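Local coordinates for protein 16S rRNA methyltransferase (Streptomyces sp. DSM 40477, PDB 3MQ2) that methylates the N1 position of adenine 1408 in 16S rRNA with S-adenosyl-L-methionine as methyl donor, conferring resistance to aminoglycosides such as kanamycin and apramycin, at residues V8-Q13 against R63-S68; K44-N49 against G78-L83; L140-W145 against P156-D161; C181-P186 against D205-L210. All blocks are in the same frame, centred on the assembly; numbering follows the deposited sequence. Where two conformers were deposited one is given.

Overall arrangement
The four contacts lie in one methyltransferase domain built on a seven-stranded mixed sheet of order 3-2-1-4-5-7-6. Interactions 1 and 2 occupy one end, with centres about 15 Å apart and segments that alternate along the chain: the N-terminal hairpin meets helix 65-71, and helix 40-48 meets the loop before edge strand 83-87. Interactions 3 and 4 follow later in sequence at the other end, centres about 9 Å apart, on neighbouring strands 134-141 and 209-216, linked by a hydrogen bond between H143 NE2 and D208 OD1. The centres of interactions 1 and 3 are about 32 Å apart, on opposite sides of the chain's centre. Together the contacts join loops to the sheet and helices at both ends of the Rossmann-like fold.

Interaction 1: V8-Q13 against R63-S68; sequences VGKRVQ and RMEKIS
V8 opens the contact with its CA, which lies against S68 OG, while its CG1 branch lies 4.0 Å from S68 O. The next residue, G9, makes the one hydrogen bond between the segments: its backbone N donates to S68 OG over 2.9 Å, bent to 141° at the hydrogen. S68 OG sits between its own backbone N and carbonyl carbon (chi1 69°), a setting that also lets it donate to M64 O at 2.7 Å from above the carbonyl plane. G9 CA adds a CA-H...O contact to E65 O at 3.3 Å, and E65 CA returns a longer one to G9 O. G9 has phi 58°, as expected in the type II' turn from V8 to R11, the tip of the beta hairpin formed by strands 5-8 and 11-14. K10 then lays its extended chain obliquely across the E65 carboxylate, with CG 3.5 Å from E65 CD and CE 3.4 Å from E65 OE2. Its NZ stays 4.6 Å from E65 OE2, a distance at which the charges probably attract without a direct salt bridge. Nearby, V7 and Y85 pack on S68. One serine hydroxyl thus serves as acceptor for the hairpin turn and donor to M64 O, two bonds that fix its rotation where the hairpin tip meets helix 65-71.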
loop_
_atom_site.group_PDB
_atom_site.type_symbol
_atom_site.label_atom_id
_atom_site.label_comp_id
_atom_site.label_asym_id
_atom_site.label_seq_id
_atom_site.Cartn_x
_atom_site.Cartn_y
_atom_site.Cartn_z
ATOM N N VAL A 8 -17.799 3.993 -2.447
ATOM C CA VAL A 8 -18.249 5.116 -1.611
ATOM C C VAL A 8 -19.319 4.613 -0.646
ATOM O O VAL A 8 -20.445 4.328 -1.046
ATOM C CB VAL A 8 -18.795 6.302 -2.434
ATOM C CG1 VAL A 8 -19.272 7.408 -1.504
ATOM C CG2 VAL A 8 -17.724 6.846 -3.393
ATOM N N GLY A 9 -18.959 4.507 0.629
ATOM C CA GLY A 9 -19.831 3.869 1.598
ATOM C C GLY A 9 -20.127 2.447 1.157
ATOM O O GLY A 9 -19.213 1.678 0.852
ATOM N N LYS A 10 -21.404 2.088 1.105
ATOM C CA LYS A 10 -21.775 0.741 0.677
ATOM C C LYS A 10 -21.977 0.646 -0.833
ATOM O O LYS A 10 -22.339 -0.410 -1.352
ATOM C CB LYS A 10 -23.045 0.279 1.390
ATOM C CG LYS A 10 -22.914 0.219 2.898
ATOM C CD LYS A 10 -24.191 -0.307 3.528
ATOM C CE LYS A 10 -24.030 -0.475 5.028
ATOM N NZ LYS A 10 -25.289 -0.934 5.683
ATOM N N ARG A 11 -21.766 1.751 -1.533
ATOM C CA ARG A 11 -21.970 1.768 -2.980
ATOM C C ARG A 11 -20.682 1.455 -3.723
ATOM O O ARG A 11 -19.609 1.934 -3.352
ATOM C CB ARG A 11 -22.482 3.138 -3.433
ATOM C CG ARG A 11 -22.683 3.262 -4.934
ATOM C CD ARG A 11 -23.044 4.688 -5.333
ATOM N NE ARG A 11 -23.301 4.811 -6.763
ATOM C CZ ARG A 11 -23.706 5.928 -7.360
ATOM N NH1 ARG A 11 -23.907 7.028 -6.646
ATOM N NH2 ARG A 11 -23.906 5.943 -8.673
ATOM N N VAL A 12 -20.791 0.650 -4.772
ATOM C CA VAL A 12 -19.699 0.510 -5.728
ATOM C C VAL A 12 -20.187 1.087 -7.040
ATOM O O VAL A 12 -21.323 0.839 -7.450
ATOM C CB VAL A 12 -19.288 -0.965 -5.928
ATOM C CG1 VAL A 12 -18.253 -1.084 -7.037
ATOM C CG2 VAL A 12 -18.740 -1.543 -4.625
ATOM N N GLN A 13 -19.345 1.897 -7.675
ATOM C CA GLN A 13 -19.652 2.423 -8.996
ATOM C C GLN A 13 -18.477 2.268 -9.952
ATOM O O GLN A 13 -17.406 2.843 -9.743
ATOM C CB GLN A 13 -20.070 3.896 -8.925
ATOM C CG GLN A 13 -20.370 4.489 -10.303
ATOM C CD GLN A 13 -21.570 3.839 -10.974
ATOM O OE1 GLN A 13 -22.672 3.849 -10.431
ATOM N NE2 GLN A 13 -21.361 3.277 -12.164
ATOM N N ARG A 63 -14.527 -2.955 4.230
ATOM C CA ARG A 63 -13.589 -2.300 5.142
ATOM C C ARG A 63 -13.523 -0.799 4.904
ATOM O O ARG A 63 -13.322 -0.020 5.829
ATOM C CB ARG A 63 -12.173 -2.875 4.996
ATOM C CG ARG A 63 -12.015 -4.339 5.359
ATOM C CD ARG A 63 -12.302 -4.613 6.830
ATOM N NE ARG A 63 -11.521 -3.783 7.748
ATOM C CZ ARG A 63 -10.202 -3.859 7.905
ATOM N NH1 ARG A 63 -9.483 -4.709 7.185
ATOM N NH2 ARG A 63 -9.594 -3.065 8.777
ATOM N N MET A 64 -13.689 -0.405 3.649
ATOM C CA MET A 64 -13.523 0.982 3.247
ATOM C C MET A 64 -14.807 1.811 3.365
ATOM O O MET A 64 -14.811 2.991 3.027
ATOM C CB MET A 64 -13.010 1.026 1.799
ATOM C CG MET A 64 -11.655 0.321 1.594
ATOM S SD MET A 64 -11.103 0.355 -0.135
ATOM C CE MET A 64 -12.087 -0.980 -0.840
ATOM N N GLU A 65 -15.887 1.204 3.844
ATOM C CA GLU A 65 -17.191 1.877 3.821
ATOM C C GLU A 65 -17.192 3.258 4.478
ATOM O O GLU A 65 -17.502 4.259 3.832
ATOM C CB GLU A 65 -18.280 1.024 4.472
ATOM C CG GLU A 65 -19.621 1.757 4.537
ATOM C CD GLU A 65 -20.654 1.046 5.391
ATOM O OE1 GLU A 65 -20.573 -0.197 5.515
ATOM O OE2 GLU A 65 -21.546 1.736 5.939
ATOM N N LYS A 66 -16.868 3.300 5.768
ATOM C CA LYS A 66 -16.943 4.544 6.535
ATOM C C LYS A 66 -16.084 5.664 5.974
ATOM O O LYS A 66 -16.573 6.769 5.746
ATOM C CB LYS A 66 -16.573 4.302 8.000
ATOM C CG LYS A 66 -16.480 5.578 8.819
ATOM C CD LYS A 66 -15.458 5.446 9.941
ATOM C CE LYS A 66 -15.146 6.798 10.563
ATOM N NZ LYS A 66 -14.642 7.768 9.550
ATOM N N ILE A 67 -14.801 5.388 5.750
ATOM C CA ILE A 67 -13.876 6.449 5.353
ATOM C C ILE A 67 -14.121 6.920 3.919
ATOM O O ILE A 67 -13.997 8.105 3.624
ATOM C CB ILE A 67 -12.409 6.051 5.582
ATOM C CG1 ILE A 67 -12.200 5.722 7.061
ATOM C CG2 ILE A 67 -11.476 7.184 5.188
ATOM C CD1 ILE A 67 -10.756 5.717 7.491
ATOM N N SER A 68 -14.490 5.995 3.037
ATOM C CA SER A 68 -14.774 6.362 1.648
ATOM C C SER A 68 -16.015 7.260 1.561
ATOM O O SER A 68 -16.079 8.164 0.732
ATOM C CB SER A 68 -14.907 5.121 0.741
ATOM O OG SER A 68 -16.075 4.362 1.031
#

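Interaction 2: K44-N49 against G78-L83; sequences KVARQN and GGLPNL
Apolar packing centres on A46, whose CB points toward the 78-83 segment and meets L80 CD1 and L83 CB, each at 3.9 Å. L80 sends its two methyls to different partners: CD1 goes to A46, and CD2 lies over one face of the R47 guanidinium, 3.8 Å from R47 NH1 and offset toward the rim. The two side chains cross at about a right angle. R47 gets there by folding back: its CG is anti to the backbone N (chi1 170°), and bends at chi2 and chi3 swing the end toward the loop although the side chain starts out away from it. At the guanidinium edge, near its plane, lies G78 CA. A nearly straight hydrogen bond runs from N82 ND2 to A46 O, 3.0 Å with 175° at the hydrogen. A46 O lies in the N82 amide plane, whereas ND2 is tilted 27° from the plane of that carbonyl. N82 ND2 also donates to R52 O, at the start of strand 52-58. A water bridges the two segments, accepting from R47 NH1 at 2.9 Å and donating to G79 O at 2.7 Å. Helix 40-48, the beta-alpha-beta crossover between parallel strands 29-34 and 52-58, thus packs on the loop leading into edge strand 83-87. The buried N82 amide serves carbonyls of helix and strand; the R47 charge, with L80 CD2 over one face, is probably eased by the water.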
loop_
_atom_site.group_PDB
_atom_site.type_symbol
_atom_site.label_atom_id
_atom_site.label_comp_id
_atom_site.label_asym_id
_atom_site.label_seq_id
_atom_site.Cartn_x
_atom_site.Cartn_y
_atom_site.Cartn_z
ATOM N N LYS A 44 -5.080 10.278 5.329
ATOM C CA LYS A 44 -4.021 11.172 5.802
ATOM C C LYS A 44 -3.137 11.662 4.665
ATOM O O LYS A 44 -2.864 12.855 4.558
ATOM C CB LYS A 44 -3.154 10.512 6.881
ATOM C CG LYS A 44 -1.869 11.308 7.166
ATOM C CD LYS A 44 -1.164 10.831 8.424
ATOM C CE LYS A 44 0.003 11.743 8.802
ATOM N NZ LYS A 44 0.613 11.367 10.121
ATOM N N VAL A 45 -2.691 10.750 3.804
ATOM C CA VAL A 45 -1.834 11.149 2.698
ATOM C C VAL A 45 -2.510 12.201 1.817
ATOM O O VAL A 45 -1.899 13.220 1.482
ATOM C CB VAL A 45 -1.361 9.937 1.865
ATOM C CG1 VAL A 45 -0.527 10.386 0.660
ATOM C CG2 VAL A 45 -0.556 8.989 2.741
ATOM N N ALA A 46 -3.774 11.971 1.462
ATOM C CA ALA A 46 -4.492 12.924 0.620
ATOM C C ALA A 46 -4.658 14.270 1.329
ATOM O O ALA A 46 -4.483 15.325 0.719
ATOM C CB ALA A 46 -5.851 12.356 0.182
ATOM N N ARG A 47 -4.983 14.227 2.618
ATOM C CA ARG A 47 -5.169 15.441 3.399
ATOM C C ARG A 47 -3.893 16.275 3.379
ATOM O O ARG A 47 -3.930 17.505 3.217
ATOM C CB ARG A 47 -5.519 15.079 4.839
ATOM C CG ARG A 47 -5.504 16.257 5.794
ATOM C CD ARG A 47 -6.733 17.114 5.609
ATOM N NE ARG A 47 -7.943 16.418 6.036
ATOM C CZ ARG A 47 -9.172 16.891 5.858
ATOM N NH1 ARG A 47 -9.356 18.060 5.258
ATOM N NH2 ARG A 47 -10.217 16.195 6.280
ATOM N N GLN A 48 -2.759 15.601 3.530
ATOM C CA GLN A 48 -1.477 16.290 3.674
ATOM C C GLN A 48 -0.803 16.618 2.345
ATOM O O GLN A 48 0.160 17.392 2.302
ATOM C CB GLN A 48 -0.531 15.466 4.544
ATOM C CG GLN A 48 -1.001 15.334 5.980
ATOM C CD GLN A 48 -0.003 14.606 6.855
ATOM O OE1 GLN A 48 -0.129 14.596 8.081
ATOM N NE2 GLN A 48 0.996 13.993 6.231
ATOM N N ASN A 49 -1.312 16.026 1.267
ATOM C CA ASN A 49 -0.761 16.219 -0.073
ATOM C C ASN A 49 -1.840 16.627 -1.084
ATOM O O ASN A 49 -2.181 15.853 -1.980
ATOM C CB ASN A 49 -0.080 14.932 -0.554
ATOM C CG ASN A 49 1.101 14.527 0.313
ATOM O OD1 ASN A 49 2.236 14.937 0.063
ATOM N ND2 ASN A 49 0.843 13.709 1.328
ATOM N N GLY A 78 -15.325 16.637 5.916
ATOM C CA GLY A 78 -14.200 15.726 5.795
ATOM C C GLY A 78 -13.960 15.218 4.384
ATOM O O GLY A 78 -13.122 14.343 4.169
ATOM N N GLY A 79 -14.693 15.760 3.417
ATOM C CA GLY A 79 -14.519 15.358 2.031
ATOM C C GLY A 79 -13.158 15.770 1.492
ATOM O O GLY A 79 -12.623 16.820 1.873
ATOM N N LEU A 80 -12.600 14.932 0.618
ATOM C CA LEU A 80 -11.343 15.205 -0.073
ATOM C C LEU A 80 -11.496 14.873 -1.548
ATOM O O LEU A 80 -11.891 13.757 -1.891
ATOM C CB LEU A 80 -10.215 14.339 0.496
ATOM C CG LEU A 80 -9.788 14.602 1.940
ATOM C CD1 LEU A 80 -8.786 13.553 2.393
ATOM C CD2 LEU A 80 -9.199 15.993 2.066
ATOM N N PRO A 81 -11.178 15.833 -2.429
ATOM C CA PRO A 81 -11.341 15.635 -3.872
ATOM C C PRO A 81 -10.254 14.754 -4.470
ATOM O O PRO A 81 -10.449 14.205 -5.552
ATOM C CB PRO A 81 -11.176 17.053 -4.425
ATOM C CG PRO A 81 -10.215 17.690 -3.471
ATOM C CD PRO A 81 -10.618 17.161 -2.115
ATOM N N ASN A 82 -9.131 14.632 -3.772
ATOM C CA ASN A 82 -7.945 13.969 -4.318
ATOM C C ASN A 82 -7.740 12.571 -3.754
ATOM O O ASN A 82 -6.612 12.124 -3.579
ATOM C CB ASN A 82 -6.694 14.810 -4.058
ATOM C CG ASN A 82 -6.411 15.001 -2.571
ATOM O OD1 ASN A 82 -7.333 15.072 -1.753
ATOM N ND2 ASN A 82 -5.133 15.086 -2.216
ATOM N N LEU A 83 -8.840 11.892 -3.470
ATOM C CA LEU A 83 -8.795 10.581 -2.835
ATOM C C LEU A 83 -9.837 9.671 -3.474
ATOM O O LEU A 83 -11.013 10.019 -3.574
ATOM C CB LEU A 83 -9.064 10.731 -1.337
ATOM C CG LEU A 83 -9.080 9.465 -0.478
ATOM C CD1 LEU A 83 -7.793 8.648 -0.658
ATOM C CD2 LEU A 83 -9.266 9.870 0.988
HETATM O O HOH W 1 -12.024 18.060 4.161
#

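Interaction 3: L140-W145 against P156-D161; sequences LNLHAW and PEPTPD
The 3-10 turn after strand 134-141 and the W145 that follows it pack against the lead-in to helix 160-173, chiefly through the indole. E157 CA sits 3.5 Å from the centroid of the five-membered ring of W145, and P158 CD is 3.5 Å from that of the six-membered ring; both are CH-pi contacts close to the ring normal. W145 CG is anti to its carbonyl carbon (chi1 -71°), which brings one face of the indole against E157 CA and P158 CD. W145 CB also meets E157 CB at 3.6 Å. L142 CD2 presses on E157 CG at 3.8 Å, the two side chains crossing at about a right angle, and L140 CD1 touches P158 CG at 3.7 Å. A water donates to both W145 O and E157 OE1, the latter at 2.6 Å, while E157 OE2 forms a salt bridge with R146. These bonds hold both carboxylate oxygens beside the loop. Helix 109-116 supplies L112 and V115 to L140 and L116 to W145, while L210 of strand 209-216 packs on L142 and P158.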
loop_
_atom_site.group_PDB
_atom_site.type_symbol
_atom_site.label_atom_id
_atom_site.label_comp_id
_atom_site.label_asym_id
_atom_site.label_seq_id
_atom_site.Cartn_x
_atom_site.Cartn_y
_atom_site.Cartn_z
ATOM N N LEU A 140 6.646 -4.131 6.431
ATOM C CA LEU A 140 6.320 -5.492 6.836
ATOM C C LEU A 140 5.941 -5.532 8.307
ATOM O O LEU A 140 6.654 -4.999 9.147
ATOM C CB LEU A 140 7.509 -6.419 6.613
ATOM C CG LEU A 140 7.953 -6.657 5.178
ATOM C CD1 LEU A 140 9.143 -7.601 5.168
ATOM C CD2 LEU A 140 6.802 -7.217 4.329
ATOM N N ASN A 141 4.807 -6.160 8.601
ATOM C CA ASN A 141 4.431 -6.446 9.981
ATOM C C ASN A 141 5.181 -7.696 10.405
ATOM O O ASN A 141 4.878 -8.800 9.940
ATOM C CB ASN A 141 2.923 -6.686 10.061
ATOM C CG ASN A 141 2.441 -6.946 11.481
ATOM O OD1 ASN A 141 3.234 -7.173 12.397
ATOM N ND2 ASN A 141 1.118 -6.933 11.664
ATOM N N LEU A 142 6.170 -7.524 11.276
ATOM C CA LEU A 142 7.042 -8.621 11.657
ATOM C C LEU A 142 6.306 -9.687 12.489
ATOM O O LEU A 142 6.797 -10.800 12.664
ATOM C CB LEU A 142 8.284 -8.075 12.374
ATOM C CG LEU A 142 9.174 -7.171 11.515
ATOM C CD1 LEU A 142 10.165 -6.396 12.380
ATOM C CD2 LEU A 142 9.904 -7.973 10.438
ATOM N N HIS A 143 5.097 -9.369 12.948
ATOM C CA HIS A 143 4.329 -10.352 13.701
ATOM C C HIS A 143 3.861 -11.510 12.830
ATOM O O HIS A 143 3.389 -12.525 13.343
ATOM C CB HIS A 143 3.178 -9.692 14.472
ATOM C CG HIS A 143 3.658 -8.818 15.580
ATOM N ND1 HIS A 143 3.701 -9.237 16.894
ATOM C CD2 HIS A 143 4.178 -7.567 15.566
ATOM C CE1 HIS A 143 4.206 -8.271 17.644
ATOM N NE2 HIS A 143 4.513 -7.252 16.858
ATOM N N ALA A 144 4.032 -11.370 11.520
ATOM C CA ALA A 144 3.771 -12.477 10.611
ATOM C C ALA A 144 4.763 -13.604 10.877
ATOM O O ALA A 144 4.631 -14.694 10.329
ATOM C CB ALA A 144 3.862 -12.006 9.147
ATOM N N TRP A 145 5.766 -13.333 11.712
ATOM C CA TRP A 145 6.759 -14.346 12.067
ATOM C C TRP A 145 6.782 -14.607 13.569
ATOM O O TRP A 145 7.720 -15.208 14.078
ATOM C CB TRP A 145 8.162 -13.921 11.615
ATOM C CG TRP A 145 8.361 -13.958 10.140
ATOM C CD1 TRP A 145 8.851 -15.006 9.406
ATOM C CD2 TRP A 145 8.077 -12.909 9.198
ATOM N NE1 TRP A 145 8.892 -14.671 8.074
ATOM C CE2 TRP A 145 8.423 -13.395 7.918
ATOM C CE3 TRP A 145 7.562 -11.614 9.313
ATOM C CZ2 TRP A 145 8.264 -12.629 6.757
ATOM C CZ3 TRP A 145 7.399 -10.857 8.157
ATOM C CH2 TRP A 145 7.761 -11.364 6.898
ATOM N N PRO A 156 12.451 -17.012 7.011
ATOM C CA PRO A 156 12.821 -16.505 8.337
ATOM C C PRO A 156 12.362 -15.058 8.476
ATOM O O PRO A 156 12.141 -14.412 7.458
ATOM C CB PRO A 156 14.350 -16.575 8.319
ATOM C CG PRO A 156 14.707 -16.441 6.874
ATOM C CD PRO A 156 13.617 -17.158 6.122
ATOM N N GLU A 157 12.207 -14.561 9.701
ATOM C CA GLU A 157 11.836 -13.160 9.887
ATOM C C GLU A 157 12.933 -12.268 9.316
ATOM O O GLU A 157 14.100 -12.418 9.669
ATOM C CB GLU A 157 11.625 -12.828 11.366
ATOM C CG GLU A 157 11.237 -11.356 11.591
ATOM C CD GLU A 157 11.023 -10.997 13.048
ATOM O OE1 GLU A 157 10.412 -11.807 13.786
ATOM O OE2 GLU A 157 11.467 -9.897 13.455
ATOM N N PRO A 158 12.566 -11.338 8.424
ATOM C CA PRO A 158 13.610 -10.502 7.819
ATOM C C PRO A 158 14.135 -9.424 8.755
ATOM O O PRO A 158 13.422 -8.898 9.605
ATOM C CB PRO A 158 12.896 -9.852 6.633
ATOM C CG PRO A 158 11.458 -9.809 7.053
ATOM C CD PRO A 158 11.237 -11.072 7.850
ATOM N N THR A 159 15.408 -9.097 8.587
ATOM C CA THR A 159 16.028 -8.035 9.354
ATOM C C THR A 159 16.613 -7.070 8.341
ATOM O O THR A 159 16.711 -7.408 7.160
ATOM C CB THR A 159 17.170 -8.573 10.223
ATOM O OG1 THR A 159 18.227 -9.036 9.372
ATOM C CG2 THR A 159 16.679 -9.720 11.101
ATOM N N PRO A 160 17.006 -5.870 8.792
ATOM C CA PRO A 160 17.638 -4.933 7.865
ATOM C C PRO A 160 18.760 -5.605 7.078
ATOM O O PRO A 160 18.848 -5.431 5.861
ATOM C CB PRO A 160 18.202 -3.861 8.801
ATOM C CG PRO A 160 17.242 -3.849 9.937
ATOM C CD PRO A 160 16.846 -5.287 10.136
ATOM N N ASP A 161 19.600 -6.379 7.757
ATOM C CA ASP A 161 20.726 -7.005 7.076
ATOM C C ASP A 161 20.310 -8.161 6.172
ATOM O O ASP A 161 20.752 -8.253 5.027
ATOM C CB ASP A 161 21.781 -7.471 8.080
ATOM C CG ASP A 161 22.421 -6.316 8.823
ATOM O OD1 ASP A 161 22.401 -5.184 8.295
ATOM O OD2 ASP A 161 22.946 -6.540 9.933
HETATM O O HOH W 2 10.432 -14.229 14.619
#

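Interaction 4: C181-P186 against D205-L210; sequences CRYLEP and DRFDVL
With F207 CG anti to the carbonyl carbon (chi1 -65°), the phenyl ring comes to lie under Y183 CB, 3.5 Å from the ring centroid. The same setting in Y183 (chi1 -71°) places the tyrosine ring nearly parallel to that of F207 but slid aside, the centroids 4.8 Å apart, so the rings barely overlap. A bend at chi2 in both E185 and R206 brings their ends together: R206 NH1 donates to E185 OE1 at 2.9 Å and R206 NH2 to E185 OE2 at 3.0 Å, an end-on, two-nitrogen salt bridge. F207 thus lies between Y183 CB on one face and R206 NH1, off-centre, on the other. L184 N bonds to V209 O at 3.0 Å, and a water donates to L184 O while accepting from D208 N. L210 CD1 packs 3.9 Å from Y183 CD1, on the side of the sheet where P160 of helix 160-173 lies. Y183 with L210 is a non-hydrogen-bonded pair in the antiparallel pairing of strands 176-184 and 209-216. Strand 209-216 runs antiparallel between 134-141 and edge strand 176-184, as in class I S-adenosylmethionine-dependent methyltransferases.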
loop_
_atom_site.group_PDB
_atom_site.type_symbol
_atom_site.label_atom_id
_atom_site.label_comp_id
_atom_site.label_asym_id
_atom_site.label_seq_id
_atom_site.Cartn_x
_atom_site.Cartn_y
_atom_site.Cartn_z
ATOM N N CYS A 181 16.499 -0.746 3.999
ATOM C CA CYS A 181 15.725 -1.605 4.887
ATOM C C CYS A 181 16.005 -1.181 6.319
ATOM O O CYS A 181 17.158 -1.177 6.757
ATOM C CB CYS A 181 16.118 -3.072 4.701
ATOM S SG CYS A 181 16.071 -3.658 2.986
ATOM N N ARG A 182 14.967 -0.801 7.051
ATOM C CA ARG A 182 15.173 -0.409 8.444
ATOM C C ARG A 182 13.948 -0.651 9.316
ATOM O O ARG A 182 12.822 -0.632 8.840
ATOM C CB ARG A 182 15.582 1.063 8.517
ATOM C CG ARG A 182 14.538 2.024 7.975
ATOM C CD ARG A 182 15.014 3.471 8.079
ATOM N NE ARG A 182 16.195 3.712 7.261
ATOM C CZ ARG A 182 17.317 4.276 7.704
ATOM N NH1 ARG A 182 17.419 4.668 8.968
ATOM N NH2 ARG A 182 18.339 4.453 6.880
ATOM N N TYR A 183 14.187 -0.872 10.602
ATOM C CA TYR A 183 13.102 -0.997 11.551
ATOM C C TYR A 183 12.462 0.370 11.765
ATOM O O TYR A 183 13.151 1.405 11.758
ATOM C CB TYR A 183 13.627 -1.506 12.888
ATOM C CG TYR A 183 14.062 -2.950 12.917
ATOM C CD1 TYR A 183 13.190 -3.974 12.564
ATOM C CD2 TYR A 183 15.341 -3.290 13.338
ATOM C CE1 TYR A 183 13.592 -5.301 12.613
ATOM C CE2 TYR A 183 15.748 -4.611 13.398
ATOM C CZ TYR A 183 14.871 -5.612 13.040
ATOM O OH TYR A 183 15.277 -6.923 13.099
ATOM N N LEU A 184 11.143 0.375 11.937
ATOM C CA LEU A 184 10.417 1.584 12.296
ATOM C C LEU A 184 10.051 1.523 13.767
ATOM O O LEU A 184 9.557 0.496 14.244
ATOM C CB LEU A 184 9.129 1.711 11.478
ATOM C CG LEU A 184 9.249 1.952 9.977
ATOM C CD1 LEU A 184 7.865 2.294 9.460
ATOM C CD2 LEU A 184 10.238 3.069 9.679
ATOM N N GLU A 185 10.299 2.615 14.488
ATOM C CA GLU A 185 9.827 2.727 15.870
ATOM C C GLU A 185 8.308 2.711 15.877
ATOM O O GLU A 185 7.679 3.102 14.894
ATOM C CB GLU A 185 10.286 4.050 16.474
ATOM C CG GLU A 185 11.770 4.210 16.538
ATOM C CD GLU A 185 12.377 3.483 17.719
ATOM O OE1 GLU A 185 11.619 2.897 18.516
ATOM O OE2 GLU A 185 13.618 3.506 17.845
ATOM N N PRO A 186 7.706 2.254 16.982
ATOM C CA PRO A 186 6.242 2.232 17.094
ATOM C C PRO A 186 5.633 3.602 16.821
ATOM O O PRO A 186 4.542 3.677 16.245
ATOM C CB PRO A 186 6.019 1.828 18.557
ATOM C CG PRO A 186 7.191 0.965 18.858
ATOM C CD PRO A 186 8.353 1.607 18.136
ATOM N N ASP A 205 7.396 -6.088 21.917
ATOM C CA ASP A 205 8.593 -6.230 21.099
ATOM C C ASP A 205 9.284 -4.882 20.886
ATOM O O ASP A 205 8.646 -3.837 20.926
ATOM C CB ASP A 205 8.268 -6.912 19.759
ATOM C CG ASP A 205 7.748 -8.329 19.955
ATOM O OD1 ASP A 205 8.163 -8.984 20.937
ATOM O OD2 ASP A 205 6.918 -8.791 19.144
ATOM N N ARG A 206 10.590 -4.914 20.656
ATOM C CA ARG A 206 11.339 -3.684 20.411
ATOM C C ARG A 206 10.820 -2.965 19.173
ATOM O O ARG A 206 10.578 -1.763 19.207
ATOM C CB ARG A 206 12.835 -3.970 20.261
ATOM C CG ARG A 206 13.680 -2.716 20.035
ATOM C CD ARG A 206 13.555 -1.715 21.190
ATOM N NE ARG A 206 14.277 -0.484 20.875
ATOM C CZ ARG A 206 13.763 0.525 20.177
ATOM N NH1 ARG A 206 12.509 0.463 19.725
ATOM N NH2 ARG A 206 14.502 1.595 19.917
ATOM N N PHE A 207 10.663 -3.717 18.083
ATOM C CA PHE A 207 10.106 -3.197 16.844
ATOM C C PHE A 207 9.072 -4.169 16.326
ATOM O O PHE A 207 9.212 -5.380 16.494
ATOM C CB PHE A 207 11.180 -3.060 15.774
ATOM C CG PHE A 207 12.230 -2.046 16.090
ATOM C CD1 PHE A 207 11.927 -0.696 16.104
ATOM C CD2 PHE A 207 13.533 -2.447 16.330
ATOM C CE1 PHE A 207 12.918 0.248 16.387
ATOM C CE2 PHE A 207 14.528 -1.514 16.604
ATOM C CZ PHE A 207 14.210 -0.164 16.624
ATOM N N ASP A 208 8.052 -3.632 15.669
ATOM C CA ASP A 208 7.001 -4.451 15.087
ATOM C C ASP A 208 7.035 -4.435 13.574
ATOM O O ASP A 208 6.400 -5.268 12.943
ATOM C CB ASP A 208 5.641 -3.925 15.517
ATOM C CG ASP A 208 5.473 -3.936 17.008
ATOM O OD1 ASP A 208 5.805 -4.972 17.608
ATOM O OD2 ASP A 208 5.013 -2.921 17.565
ATOM N N VAL A 209 7.753 -3.472 12.997
ATOM C CA VAL A 209 7.669 -3.233 11.558
ATOM C C VAL A 209 9.049 -3.034 10.951
ATOM O O VAL A 209 9.910 -2.377 11.543
ATOM C CB VAL A 209 6.807 -1.993 11.273
ATOM C CG1 VAL A 209 6.879 -1.591 9.795
ATOM C CG2 VAL A 209 5.362 -2.235 11.697
ATOM N N LEU A 210 9.257 -3.615 9.776
ATOM C CA LEU A 210 10.471 -3.410 8.998
ATOM C C LEU A 210 10.068 -2.687 7.714
ATOM O O LEU A 210 9.230 -3.181 6.963
ATOM C CB LEU A 210 11.092 -4.759 8.628
ATOM C CG LEU A 210 12.407 -4.764 7.853
ATOM C CD1 LEU A 210 13.489 -4.104 8.698
ATOM C CD2 LEU A 210 12.804 -6.183 7.483
HETATM O O HOH W 3 7.535 -0.971 15.434
#